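Local coordinates for protein acyl-coenzyme A oxidase 1 (Yarrowia lipolytica, PDB 5Y9D) that oxidises 2,3-saturated acyl-CoAs to (2E)-enoyl-CoAs with FAD and molecular oxygen, releasing hydrogen peroxide in peroxisomal fatty acid beta-oxidation, at residues A[470-475]-A[556-561]; A[481-486]-A[536-541]; A[524-529]-A[609-614]; A[532-537]-A[562-567]. All blocks are in the same frame, centred on the assembly; numbering follows the deposited sequence.

Contact 1 of 4, residues A[470-475]-A[556-561]; sequences LCLSMG and ELSQQR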
loop_
_atom_site.group_PDB
_atom_site.type_symbol
_atom_site.label_atom_id
_atom_site.label_comp_id
_atom_site.label_asym_id
_atom_site.label_seq_id
_atom_site.Cartn_x
_atom_site.Cartn_y
_atom_site.Cartn_z
ATOM N N LEU A 470 0.735 0.111 -19.246
ATOM C CA LEU A 470 -0.537 -0.365 -19.766
ATOM C C LEU A 470 -1.519 0.783 -19.988
ATOM O O LEU A 470 -2.198 0.797 -21.014
ATOM C CB LEU A 470 -1.149 -1.452 -18.885
ATOM C CG LEU A 470 -0.402 -2.790 -18.843
ATOM C CD1 LEU A 470 -1.215 -3.819 -18.062
ATOM C CD2 LEU A 470 -0.104 -3.315 -20.233
ATOM N N CYS A 471 -1.572 1.748 -19.073
ATOM C CA CYS A 471 -2.406 2.946 -19.257
ATOM C C CYS A 471 -1.994 3.721 -20.506
ATOM O O CYS A 471 -2.856 4.168 -21.267
ATOM C CB CYS A 471 -2.330 3.882 -18.055
ATOM S SG CYS A 471 -2.978 3.111 -16.570
ATOM N N LEU A 472 -0.690 3.876 -20.711
ATOM C CA LEU A 472 -0.182 4.517 -21.916
ATOM C C LEU A 472 -0.604 3.783 -23.159
ATOM O O LEU A 472 -0.946 4.421 -24.130
ATOM C CB LEU A 472 1.336 4.622 -21.926
ATOM C CG LEU A 472 1.958 5.519 -20.871
ATOM C CD1 LEU A 472 3.479 5.558 -21.077
ATOM C CD2 LEU A 472 1.377 6.922 -20.938
ATOM N N SER A 473 -0.573 2.460 -23.147
ATOM C CA SER A 473 -1.075 1.663 -24.295
ATOM C C SER A 473 -2.567 1.864 -24.562
ATOM O O SER A 473 -2.996 1.936 -25.717
ATOM C CB SER A 473 -0.811 0.166 -24.117
ATOM O OG SER A 473 0.458 -0.048 -23.538
ATOM N N MET A 474 -3.374 1.923 -23.513
ATOM C CA MET A 474 -4.791 2.133 -23.751
ATOM C C MET A 474 -5.028 3.564 -24.270
ATOM O O MET A 474 -5.707 3.761 -25.261
ATOM C CB MET A 474 -5.621 1.858 -22.510
ATOM C CG MET A 474 -7.113 1.866 -22.809
ATOM S SD MET A 474 -8.080 2.175 -21.337
ATOM C CE MET A 474 -9.073 0.681 -21.348
ATOM N N GLY A 475 -4.437 4.550 -23.623
ATOM C CA GLY A 475 -4.495 5.913 -24.141
ATOM C C GLY A 475 -4.198 5.991 -25.637
ATOM O O GLY A 475 -4.953 6.597 -26.377
ATOM N N GLU A 556 4.975 12.569 -25.971
ATOM C CA GLU A 556 4.656 13.952 -25.577
ATOM C C GLU A 556 3.324 13.976 -24.848
ATOM O O GLU A 556 3.161 14.724 -23.881
ATOM C CB GLU A 556 4.675 14.954 -26.759
ATOM C CG GLU A 556 5.922 15.847 -26.808
ATOM C CD GLU A 556 6.027 16.839 -25.645
ATOM O OE1 GLU A 556 5.088 17.642 -25.421
ATOM O OE2 GLU A 556 7.062 16.844 -24.948
ATOM N N LEU A 557 2.416 13.106 -25.293
ATOM C CA LEU A 557 1.040 12.982 -24.771
ATOM C C LEU A 557 0.853 11.932 -23.658
ATOM O O LEU A 557 -0.271 11.640 -23.260
ATOM C CB LEU A 557 0.061 12.699 -25.950
ATOM C CG LEU A 557 -0.628 13.892 -26.651
ATOM C CD1 LEU A 557 0.036 15.236 -26.352
ATOM C CD2 LEU A 557 -0.720 13.659 -28.159
ATOM N N SER A 558 1.943 11.518 -23.035
ATOM C CA SER A 558 1.873 10.457 -22.051
ATOM C C SER A 558 0.934 10.782 -20.900
ATOM O O SER A 558 0.118 9.961 -20.538
ATOM C CB SER A 558 3.259 10.220 -21.463
ATOM O OG SER A 558 3.997 9.324 -22.244
ATOM N N GLN A 559 1.009 11.983 -20.348
ATOM C CA GLN A 559 0.117 12.353 -19.258
ATOM C C GLN A 559 -1.331 12.367 -19.714
ATOM O O GLN A 559 -2.222 11.995 -18.975
ATOM C CB GLN A 559 0.501 13.693 -18.650
ATOM C CG GLN A 559 -0.472 14.202 -17.603
ATOM C CD GLN A 559 -0.332 13.510 -16.259
ATOM O OE1 GLN A 559 0.358 12.503 -16.130
ATOM N NE2 GLN A 559 -0.994 14.051 -15.249
ATOM N N GLN A 560 -1.548 12.841 -20.928
ATOM C CA GLN A 560 -2.867 12.861 -21.538
ATOM C C GLN A 560 -3.430 11.470 -21.776
ATOM O O GLN A 560 -4.607 11.243 -21.597
ATOM C CB GLN A 560 -2.842 13.656 -22.842
ATOM C CG GLN A 560 -2.766 15.157 -22.659
ATOM C CD GLN A 560 -1.355 15.656 -22.437
ATOM O OE1 GLN A 560 -0.401 14.893 -22.477
ATOM N NE2 GLN A 560 -1.219 16.944 -22.197
ATOM N N ARG A 561 -2.581 10.550 -22.206
ATOM C CA ARG A 561 -3.002 9.185 -22.445
ATOM C C ARG A 561 -3.471 8.511 -21.167
ATOM O O ARG A 561 -4.436 7.776 -21.181
ATOM C CB ARG A 561 -1.893 8.375 -23.106
ATOM C CG ARG A 561 -1.803 8.572 -24.605
ATOM C CD ARG A 561 -0.770 7.660 -25.227
ATOM N NE ARG A 561 0.561 7.912 -24.706
ATOM C CZ ARG A 561 1.581 7.074 -24.823
ATOM N NH1 ARG A 561 1.425 5.923 -25.440
ATOM N NH2 ARG A 561 2.759 7.389 -24.324
#
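The guanidinium of Arg561 lies against Leu472 of the facing helix and is tied at its edge to Ser558: Arg561 NH2 donates to Ser558 OG at 3.1 Å, with an N-H...O angle of 145°. The hydroxyl sits near the guanidinium plane and also makes a weak bond to Glu555 O. Leu472 approaches the same guanidinium from a different direction. Its CB lies over one face, toward the rim, while both methyls reach the NH2 corner, Leu472 CD2 at 3.7 Å from Arg561 NH2. The two side chains cross at about a right angle. Leu472 CD2 also presses on the backbone of the other helix, 3.3 Å from Ser558 O. The arginine gets here through a bend at chi3 (-61°), which carries it along the 470-475 helix and leaves Arg561 NH1 3.1 Å from Leu472 O. At the other end the backbones nearly meet. Gly475, with no side chain, lets its CA come to 4.0 Å from Arg561 CA, and Gly475 CA also makes a bent C-H...O contact with Arg561 O. Leu472 belongs to the FAD pocket, and Tyr356 of the second subunit packs on both Leu472 and Ser558. The chemistry therefore divides the guanidinium: hydrocarbon covers a face and a hydroxyl meets the edge, so a buried cation is probably steadied beside a leucine that touches FAD.

Contact 2 of 4, residues A[481-486]-A[536-541]; sequences SALQIL and RTTDKY
Leu483 meets Thr538 and Tyr541 in the apolar contacts that carry most of this junction, one with each methyl. Leu483 CD2 is 3.6 Å from Thr538 CG2, the two side chains sliding past each other in opposite directions. Leu483 CD1 lies 3.9 Å from Tyr541 CE2, and there the side chains cross at about a right angle. The tyrosine is swung out with CG anti to the backbone N (chi1 170°), which brings that ring corner within range of the leucine; its ring also stacks with Phe554. Leu486 adds a looser touch, its CD1 4.4 Å from Thr538 CG2.

One contact pairs a methyl with a hydroxyl. Ala482 CB rests 3.3 Å from Thr538 OG1, whose hydrogen-bond partner is Ile534 O, one turn back in its own helix. Thr538 thus spends its polar branch on its own backbone and offers CG2 chiefly to Leu483. No hydrogen bond joins the segments. The helix axes come within 10.3 Å and run nearly perpendicular, at a crossing angle of -87°: this is the orthogonal packing by which the last turns of helix 467-486 lie across helix 519-544 in the largely helical C-terminal half of an acyl-CoA oxidase.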
loop_
_atom_site.group_PDB
_atom_site.type_symbol
_atom_site.label_atom_id
_atom_site.label_comp_id
_atom_site.label_asym_id
_atom_site.label_seq_id
_atom_site.Cartn_x
_atom_site.Cartn_y
_atom_site.Cartn_z
ATOM N N SER A 481 -8.563 4.911 -31.977
ATOM C CA SER A 481 -9.960 4.605 -32.199
ATOM C C SER A 481 -10.744 5.844 -32.617
ATOM O O SER A 481 -11.595 5.762 -33.475
ATOM C CB SER A 481 -10.545 4.001 -30.948
ATOM O OG SER A 481 -9.988 2.728 -30.798
ATOM N N ALA A 482 -10.423 6.971 -31.993
ATOM C CA ALA A 482 -10.955 8.278 -32.344
ATOM C C ALA A 482 -10.673 8.668 -33.796
ATOM O O ALA A 482 -11.554 9.190 -34.467
ATOM C CB ALA A 482 -10.390 9.350 -31.396
ATOM N N LEU A 483 -9.447 8.438 -34.272
ATOM C CA LEU A 483 -9.128 8.686 -35.688
ATOM C C LEU A 483 -9.955 7.790 -36.597
ATOM O O LEU A 483 -10.490 8.249 -37.586
ATOM C CB LEU A 483 -7.630 8.496 -35.970
ATOM C CG LEU A 483 -6.703 9.466 -35.231
ATOM C CD1 LEU A 483 -5.264 9.029 -35.458
ATOM C CD2 LEU A 483 -6.919 10.905 -35.664
ATOM N N GLN A 484 -10.083 6.515 -36.259
ATOM C CA GLN A 484 -10.967 5.649 -37.030
ATOM C C GLN A 484 -12.341 6.293 -37.071
ATOM O O GLN A 484 -12.880 6.467 -38.155
ATOM C CB GLN A 484 -11.035 4.225 -36.466
ATOM C CG GLN A 484 -9.879 3.318 -36.878
ATOM C CD GLN A 484 -10.103 2.633 -38.236
ATOM O OE1 GLN A 484 -9.690 3.151 -39.287
ATOM N NE2 GLN A 484 -10.761 1.461 -38.219
ATOM N N ILE A 485 -12.874 6.703 -35.912
ATOM C CA ILE A 485 -14.211 7.308 -35.847
ATOM C C ILE A 485 -14.300 8.559 -36.742
ATOM O O ILE A 485 -15.226 8.696 -37.558
ATOM C CB ILE A 485 -14.621 7.675 -34.398
ATOM C CG1 ILE A 485 -14.853 6.411 -33.562
ATOM C CG2 ILE A 485 -15.894 8.529 -34.383
ATOM C CD1 ILE A 485 -14.804 6.651 -32.074
ATOM N N LEU A 486 -13.337 9.458 -36.601
ATOM C CA LEU A 486 -13.281 10.657 -37.437
ATOM C C LEU A 486 -13.202 10.310 -38.941
ATOM O O LEU A 486 -13.765 10.999 -39.787
ATOM C CB LEU A 486 -12.118 11.558 -36.999
ATOM C CG LEU A 486 -12.219 12.123 -35.579
ATOM C CD1 LEU A 486 -11.040 13.012 -35.185
ATOM C CD2 LEU A 486 -13.545 12.853 -35.419
ATOM N N ARG A 536 -9.888 15.868 -27.316
ATOM C CA ARG A 536 -8.843 16.878 -27.138
ATOM C C ARG A 536 -7.447 16.269 -27.376
ATOM O O ARG A 536 -6.608 16.850 -28.090
ATOM C CB ARG A 536 -8.909 17.508 -25.736
ATOM C CG ARG A 536 -8.074 18.773 -25.597
ATOM C CD ARG A 536 -7.720 19.124 -24.153
ATOM N NE ARG A 536 -6.666 18.266 -23.590
ATOM C CZ ARG A 536 -5.955 18.546 -22.495
ATOM N NH1 ARG A 536 -6.147 19.681 -21.819
ATOM N NH2 ARG A 536 -5.039 17.683 -22.071
ATOM N N THR A 537 -7.206 15.106 -26.766
ATOM C CA THR A 537 -5.926 14.440 -26.865
ATOM C C THR A 537 -5.704 14.070 -28.305
ATOM O O THR A 537 -4.620 14.277 -28.824
ATOM C CB THR A 537 -5.842 13.177 -25.978
ATOM O OG1 THR A 537 -6.004 13.543 -24.599
ATOM C CG2 THR A 537 -4.485 12.488 -26.154
ATOM N N THR A 538 -6.729 13.570 -28.977
ATOM C CA THR A 538 -6.594 13.307 -30.414
ATOM C C THR A 538 -6.285 14.572 -31.237
ATOM O O THR A 538 -5.565 14.519 -32.252
ATOM C CB THR A 538 -7.839 12.646 -30.971
ATOM O OG1 THR A 538 -8.105 11.452 -30.213
ATOM C CG2 THR A 538 -7.631 12.303 -32.421
ATOM N N ASP A 539 -6.814 15.702 -30.782
ATOM C CA ASP A 539 -6.476 16.988 -31.372
ATOM C C ASP A 539 -4.989 17.326 -31.253
ATOM O O ASP A 539 -4.364 17.634 -32.260
ATOM C CB ASP A 539 -7.321 18.118 -30.759
ATOM C CG ASP A 539 -7.534 19.265 -31.717
ATOM O OD1 ASP A 539 -8.201 19.045 -32.756
ATOM O OD2 ASP A 539 -7.037 20.375 -31.432
ATOM N N LYS A 540 -4.430 17.286 -30.039
ATOM C CA LYS A 540 -3.013 17.593 -29.854
ATOM C C LYS A 540 -2.148 16.661 -30.692
ATOM O O LYS A 540 -1.120 17.071 -31.224
ATOM C CB LYS A 540 -2.592 17.496 -28.390
ATOM C CG LYS A 540 -3.187 18.552 -27.463
ATOM C CD LYS A 540 -2.492 19.907 -27.580
ATOM C CE LYS A 540 -2.482 20.654 -26.246
ATOM N NZ LYS A 540 -1.649 21.891 -26.311
ATOM N N TYR A 541 -2.565 15.411 -30.819
ATOM C CA TYR A 541 -1.771 14.405 -31.529
ATOM C C TYR A 541 -1.650 14.773 -32.980
ATOM O O TYR A 541 -0.562 14.778 -33.515
ATOM C CB TYR A 541 -2.377 13.001 -31.361
ATOM C CG TYR A 541 -1.799 11.908 -32.239
ATOM C CD1 TYR A 541 -0.654 11.191 -31.868
ATOM C CD2 TYR A 541 -2.425 11.552 -33.420
ATOM C CE1 TYR A 541 -0.147 10.167 -32.675
ATOM C CE2 TYR A 541 -1.932 10.532 -34.216
ATOM C CZ TYR A 541 -0.799 9.858 -33.848
ATOM O OH TYR A 541 -0.368 8.873 -34.685
#

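Contact 3 of 4, residues A[524-529]-A[609-614]; sequences EAFRTA and GIFLRE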
loop_
_atom_site.group_PDB
_atom_site.type_symbol
_atom_site.label_atom_id
_atom_site.label_comp_id
_atom_site.label_asym_id
_atom_site.label_seq_id
_atom_site.Cartn_x
_atom_site.Cartn_y
_atom_site.Cartn_z
ATOM N N GLU A 524 -24.073 9.388 -19.241
ATOM C CA GLU A 524 -23.867 10.446 -20.209
ATOM C C GLU A 524 -22.873 11.460 -19.677
ATOM O O GLU A 524 -22.057 11.983 -20.433
ATOM C CB GLU A 524 -25.213 11.110 -20.551
ATOM C CG GLU A 524 -25.139 12.209 -21.612
ATOM C CD GLU A 524 -24.518 11.726 -22.911
ATOM O OE1 GLU A 524 -24.698 10.527 -23.208
ATOM O OE2 GLU A 524 -23.851 12.519 -23.628
ATOM N N ALA A 525 -22.907 11.728 -18.371
ATOM C CA ALA A 525 -21.950 12.672 -17.802
ATOM C C ALA A 525 -20.558 12.110 -17.924
ATOM O O ALA A 525 -19.593 12.834 -18.246
ATOM C CB ALA A 525 -22.265 12.978 -16.358
ATOM N N PHE A 526 -20.457 10.808 -17.689
ATOM C CA PHE A 526 -19.146 10.177 -17.706
ATOM C C PHE A 526 -18.625 10.047 -19.104
ATOM O O PHE A 526 -17.468 10.384 -19.342
ATOM C CB PHE A 526 -19.126 8.838 -16.953
ATOM C CG PHE A 526 -18.558 8.975 -15.594
ATOM C CD1 PHE A 526 -19.369 9.268 -14.525
ATOM C CD2 PHE A 526 -17.200 8.926 -15.405
ATOM C CE1 PHE A 526 -18.841 9.456 -13.273
ATOM C CE2 PHE A 526 -16.662 9.117 -14.160
ATOM C CZ PHE A 526 -17.488 9.383 -13.090
ATOM N N ARG A 527 -19.475 9.584 -20.018
ATOM C CA ARG A 527 -19.137 9.524 -21.444
ATOM C C ARG A 527 -18.684 10.872 -22.033
ATOM O O ARG A 527 -17.701 10.949 -22.776
ATOM C CB ARG A 527 -20.320 8.992 -22.221
ATOM C CG ARG A 527 -20.550 7.524 -21.959
ATOM C CD ARG A 527 -21.792 7.001 -22.623
ATOM N NE ARG A 527 -21.743 5.546 -22.616
ATOM C CZ ARG A 527 -22.735 4.742 -22.970
ATOM N NH1 ARG A 527 -23.912 5.201 -23.395
ATOM N NH2 ARG A 527 -22.526 3.448 -22.911
ATOM N N THR A 528 -19.395 11.929 -21.668
ATOM C CA THR A 528 -19.016 13.296 -22.001
ATOM C C THR A 528 -17.644 13.695 -21.478
ATOM O O THR A 528 -16.872 14.328 -22.197
ATOM C CB THR A 528 -20.068 14.275 -21.432
ATOM O OG1 THR A 528 -21.331 13.960 -22.016
ATOM C CG2 THR A 528 -19.715 15.693 -21.737
ATOM N N ALA A 529 -17.350 13.376 -20.221
ATOM C CA ALA A 529 -16.022 13.689 -19.673
ATOM C C ALA A 529 -14.960 12.885 -20.408
ATOM O O ALA A 529 -13.932 13.408 -20.788
ATOM C CB ALA A 529 -15.949 13.430 -18.168
ATOM N N GLY A 609 -12.590 18.028 -10.191
ATOM C CA GLY A 609 -11.871 18.894 -11.111
ATOM C C GLY A 609 -12.313 18.650 -12.533
ATOM O O GLY A 609 -12.652 19.593 -13.251
ATOM N N ILE A 610 -12.354 17.380 -12.926
ATOM C CA ILE A 610 -12.576 17.012 -14.327
ATOM C C ILE A 610 -13.958 17.420 -14.830
ATOM O O ILE A 610 -14.097 17.770 -15.989
ATOM C CB ILE A 610 -12.344 15.500 -14.564
ATOM C CG1 ILE A 610 -10.848 15.183 -14.483
ATOM C CG2 ILE A 610 -12.874 15.059 -15.928
ATOM C CD1 ILE A 610 -10.506 13.828 -13.888
ATOM N N PHE A 611 -14.970 17.366 -13.972
ATOM C CA PHE A 611 -16.348 17.669 -14.389
ATOM C C PHE A 611 -16.659 19.177 -14.367
ATOM O O PHE A 611 -17.577 19.618 -15.051
ATOM C CB PHE A 611 -17.362 16.890 -13.531
ATOM C CG PHE A 611 -17.336 15.411 -13.771
ATOM C CD1 PHE A 611 -18.134 14.834 -14.760
ATOM C CD2 PHE A 611 -16.505 14.589 -13.026
ATOM C CE1 PHE A 611 -18.098 13.463 -15.010
ATOM C CE2 PHE A 611 -16.469 13.215 -13.263
ATOM C CZ PHE A 611 -17.261 12.653 -14.263
ATOM N N LEU A 612 -15.907 19.950 -13.575
ATOM C CA LEU A 612 -16.017 21.420 -13.571
ATOM C C LEU A 612 -15.120 22.032 -14.632
ATOM O O LEU A 612 -15.403 23.120 -15.147
ATOM C CB LEU A 612 -15.614 22.001 -12.212
ATOM C CG LEU A 612 -16.690 22.215 -11.139
ATOM C CD1 LEU A 612 -17.694 21.083 -11.093
ATOM C CD2 LEU A 612 -16.042 22.403 -9.771
ATOM N N ARG A 613 -14.010 21.353 -14.927
ATOM C CA ARG A 613 -13.105 21.786 -15.993
ATOM C C ARG A 613 -13.962 21.848 -17.232
ATOM O O ARG A 613 -13.938 22.828 -17.969
ATOM C CB ARG A 613 -11.940 20.783 -16.198
ATOM C CG ARG A 613 -10.526 21.384 -16.176
ATOM C CD ARG A 613 -10.116 22.008 -17.507
ATOM N NE ARG A 613 -9.723 20.997 -18.486
ATOM C CZ ARG A 613 -9.374 21.252 -19.749
ATOM N NH1 ARG A 613 -9.028 20.255 -20.554
ATOM N NH2 ARG A 613 -9.367 22.494 -20.221
ATOM N N GLU A 614 -14.770 20.804 -17.406
ATOM C CA GLU A 614 -15.488 20.546 -18.643
ATOM C C GLU A 614 -16.884 21.151 -18.725
ATOM O O GLU A 614 -17.618 20.853 -19.679
ATOM C CB GLU A 614 -15.579 19.018 -18.848
ATOM C CG GLU A 614 -14.237 18.356 -19.120
ATOM C CD GLU A 614 -13.585 18.931 -20.357
ATOM O OE1 GLU A 614 -14.228 18.889 -21.428
ATOM O OE2 GLU A 614 -12.460 19.459 -20.243
#
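Ala525 meets Phe611 through its backbone first: Ala525 O lies near the plane of the phenylalanine ring, at its edge, 3.6 Å from Phe611 CE1. This places an aromatic C-H beside a carbonyl oxygen, a favourable if modest electrostatic match.

Phe526 comes next and gives the contact its shape. The two rings form a T-shaped pair, with Phe611 as the stem: its CZ stands 3.4 Å above the plane of the Phe526 ring, over the centre, and the planes make an angle of 72°. The centroids are 4.9 Å apart. With chi1 at -100°, the end of Phe526 comes nearer to the other helix than its CB does, and one ring face meets Phe611. Ile604 of helix 589-606 packs on both rings. A leucine in place of Phe526 would probably leave the edge of Phe611 without a pi face to point into and free its ring to shift.

Thr528 ties its OG1 back to Glu524 O at 2.6 Å, on the opposite face of that carbonyl from its own N-H. Ala529 closes the row. Ala529 CB fits between neighbours on the other helix, 3.8 Å from Phe611 CE1 and 4.1 Å from Ile610 CG2, and its small side chain probably leaves room for the Phe611 ring.

With axes 10.5 Å apart and crossing at 79°, this is near-orthogonal helix packing, joining long helix 519-544 to the short helix 608-613 within the helical C-terminal domain of the oxidase.

Contact 4 of 4, residues A[532-537]-A[562-567]; sequences NNILRT and FQCARI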
loop_
_atom_site.group_PDB
_atom_site.type_symbol
_atom_site.label_atom_id
_atom_site.label_comp_id
_atom_site.label_asym_id
_atom_site.label_seq_id
_atom_site.Cartn_x
_atom_site.Cartn_y
_atom_site.Cartn_z
ATOM N N ASN A 532 -14.593 14.024 -24.421
ATOM C CA ASN A 532 -13.940 15.315 -24.546
ATOM C C ASN A 532 -12.426 15.244 -24.296
ATOM O O ASN A 532 -11.655 15.815 -25.053
ATOM C CB ASN A 532 -14.583 16.323 -23.583
ATOM C CG ASN A 532 -15.985 16.746 -24.000
ATOM O OD1 ASN A 532 -16.569 16.259 -24.990
ATOM N ND2 ASN A 532 -16.542 17.660 -23.227
ATOM N N ASN A 533 -12.003 14.565 -23.230
ATOM C CA ASN A 533 -10.565 14.303 -23.030
ATOM C C ASN A 533 -9.944 13.546 -24.196
ATOM O O ASN A 533 -8.859 13.912 -24.659
ATOM C CB ASN A 533 -10.296 13.543 -21.743
ATOM C CG ASN A 533 -10.360 14.438 -20.524
ATOM O OD1 ASN A 533 -11.439 14.920 -20.138
ATOM N ND2 ASN A 533 -9.209 14.659 -19.899
ATOM N N ILE A 534 -10.624 12.513 -24.683
ATOM C CA ILE A 534 -10.062 11.745 -25.787
ATOM C C ILE A 534 -9.970 12.610 -27.026
ATOM O O ILE A 534 -8.940 12.581 -27.707
ATOM C CB ILE A 534 -10.908 10.523 -26.163
ATOM C CG1 ILE A 534 -10.848 9.477 -25.067
ATOM C CG2 ILE A 534 -10.406 9.909 -27.463
ATOM C CD1 ILE A 534 -12.099 8.636 -24.976
ATOM N N LEU A 535 -11.055 13.347 -27.326
ATOM C CA LEU A 535 -11.124 14.181 -28.543
ATOM C C LEU A 535 -10.118 15.310 -28.500
ATOM O O LEU A 535 -9.528 15.638 -29.515
ATOM C CB LEU A 535 -12.556 14.698 -28.826
ATOM C CG LEU A 535 -13.538 13.639 -29.412
ATOM C CD1 LEU A 535 -14.941 14.149 -29.705
ATOM C CD2 LEU A 535 -12.997 13.003 -30.658
ATOM N N ARG A 536 -9.888 15.868 -27.316
ATOM C CA ARG A 536 -8.843 16.878 -27.138
ATOM C C ARG A 536 -7.447 16.269 -27.376
ATOM O O ARG A 536 -6.608 16.850 -28.090
ATOM C CB ARG A 536 -8.909 17.508 -25.736
ATOM C CG ARG A 536 -8.074 18.773 -25.597
ATOM C CD ARG A 536 -7.720 19.124 -24.153
ATOM N NE ARG A 536 -6.666 18.266 -23.590
ATOM C CZ ARG A 536 -5.955 18.546 -22.495
ATOM N NH1 ARG A 536 -6.147 19.681 -21.819
ATOM N NH2 ARG A 536 -5.039 17.683 -22.071
ATOM N N THR A 537 -7.206 15.106 -26.766
ATOM C CA THR A 537 -5.926 14.440 -26.865
ATOM C C THR A 537 -5.704 14.070 -28.305
ATOM O O THR A 537 -4.620 14.277 -28.824
ATOM C CB THR A 537 -5.842 13.177 -25.978
ATOM O OG1 THR A 537 -6.004 13.543 -24.599
ATOM C CG2 THR A 537 -4.485 12.488 -26.154
ATOM N N PHE A 562 -2.776 8.763 -20.068
ATOM C CA PHE A 562 -3.182 8.274 -18.756
ATOM C C PHE A 562 -4.571 8.777 -18.408
ATOM O O PHE A 562 -5.456 7.987 -18.113
ATOM C CB PHE A 562 -2.196 8.677 -17.642
ATOM C CG PHE A 562 -2.639 8.263 -16.258
ATOM C CD1 PHE A 562 -2.381 6.977 -15.777
ATOM C CD2 PHE A 562 -3.334 9.137 -15.447
ATOM C CE1 PHE A 562 -2.797 6.595 -14.497
ATOM C CE2 PHE A 562 -3.758 8.763 -14.181
ATOM C CZ PHE A 562 -3.499 7.496 -13.708
ATOM N N GLN A 563 -4.761 10.085 -18.453
ATOM C CA GLN A 563 -6.074 10.656 -18.152
ATOM C C GLN A 563 -7.201 9.966 -18.895
ATOM O O GLN A 563 -8.237 9.649 -18.304
ATOM C CB GLN A 563 -6.098 12.136 -18.442
ATOM C CG GLN A 563 -5.656 12.973 -17.253
ATOM C CD GLN A 563 -6.761 13.074 -16.212
ATOM O OE1 GLN A 563 -7.173 12.064 -15.611
ATOM N NE2 GLN A 563 -7.265 14.287 -16.005
ATOM N N CYS A 564 -6.982 9.670 -20.168
ATOM C CA CYS A 564 -8.043 9.129 -20.985
ATOM C C CYS A 564 -8.365 7.695 -20.611
ATOM O O CYS A 564 -9.527 7.301 -20.539
ATOM C CB CYS A 564 -7.667 9.248 -22.464
ATOM S SG CYS A 564 -7.415 10.974 -22.962
ATOM N N ALA A 565 -7.319 6.923 -20.349
ATOM C CA ALA A 565 -7.473 5.549 -19.942
ATOM C C ALA A 565 -8.296 5.554 -18.701
ATOM O O ALA A 565 -9.239 4.788 -18.564
ATOM C CB ALA A 565 -6.120 4.919 -19.666
ATOM N N ARG A 566 -7.945 6.459 -17.804
ATOM C CA ARG A 566 -8.555 6.490 -16.498
ATOM C C ARG A 566 -10.017 6.790 -16.557
ATOM O O ARG A 566 -10.759 6.039 -15.977
ATOM C CB ARG A 566 -7.893 7.511 -15.563
ATOM C CG ARG A 566 -8.114 7.156 -14.092
ATOM C CD ARG A 566 -8.519 8.343 -13.285
ATOM N NE ARG A 566 -7.379 8.970 -12.653
ATOM C CZ ARG A 566 -7.377 10.232 -12.214
ATOM N NH1 ARG A 566 -8.464 10.998 -12.380
ATOM N NH2 ARG A 566 -6.284 10.730 -11.615
ATOM N N ILE A 567 -10.418 7.902 -17.200
ATOM C CA ILE A 567 -11.847 8.244 -17.293
ATOM C C ILE A 567 -12.648 7.207 -18.085
ATOM O O ILE A 567 -13.745 6.871 -17.708
ATOM C CB ILE A 567 -12.163 9.607 -17.947
ATOM C CG1 ILE A 567 -11.128 10.670 -17.628
ATOM C CG2 ILE A 567 -13.527 10.110 -17.478
ATOM C CD1 ILE A 567 -10.951 10.905 -16.145
#
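The two helices run antiparallel, at 155° between their directions, with axes 9.2 Å apart and Ile534 and Cys564 nearest each other along the backbone. Cys564 is the side chain with most contacts here. Its SG lies anti to its own carbonyl carbon (chi1 -61°) and sits among Asn533, Ile534 and Thr537. Cys564 SG rests 3.4 Å from Thr537 OG1 and 3.7 Å from Asn533 O, and the CB of Asn533 also lies against the sulfur. Beside it, the CB of Cys564 touches Ile534 CG1 at 4.1 Å. The pair is an antiparallel helix packing of the C-terminal acyl-CoA oxidase domain: helix 558-581 brings the chain back along helix 519-544, with the short helix 550-556 in between. Thr537 OG1 donates to Asn533 O at 2.9 Å, tilted 34° from the carbonyl plane, while the N-H of Thr537 reaches the same oxygen from the opposite face. That carbonyl is thus gripped twice, and the hydroxyl is held against the sulfur. Replacing Thr537 with an alanine would probably leave Asn533 O with its backbone donor alone and open a small gap next to Cys564 SG. Ile534 also leans on Ala482, while farther along the second helix Arg566 makes a salt bridge with Asp607 and Ile567 packs on Ile610 of helix 608-613.

Helix 519-544 runs through contacts 3, 4 and 2, meeting helices 608-613, 558-581 and 467-486 in that order. Contact 1 joins two of those partners directly, and its centre is about 9 Å from that of contact 4; Met474 SD of contact 1 packs on Ala565 CA of contact 4 at 3.7 Å. Contacts 2 and 4 share Arg536 and Thr537, their centres about 10 Å apart. Contacts 3 and 4 meet where Glu614 OE1 accepts a probable hydrogen bond from Asn532 ND2 at 3.2 Å. Arg613 also forms a salt bridge with Asp623 of the second subunit. Only contact 1 reaches the cofactor, the Leu472 side chain lying about 4 Å from a bound FAD.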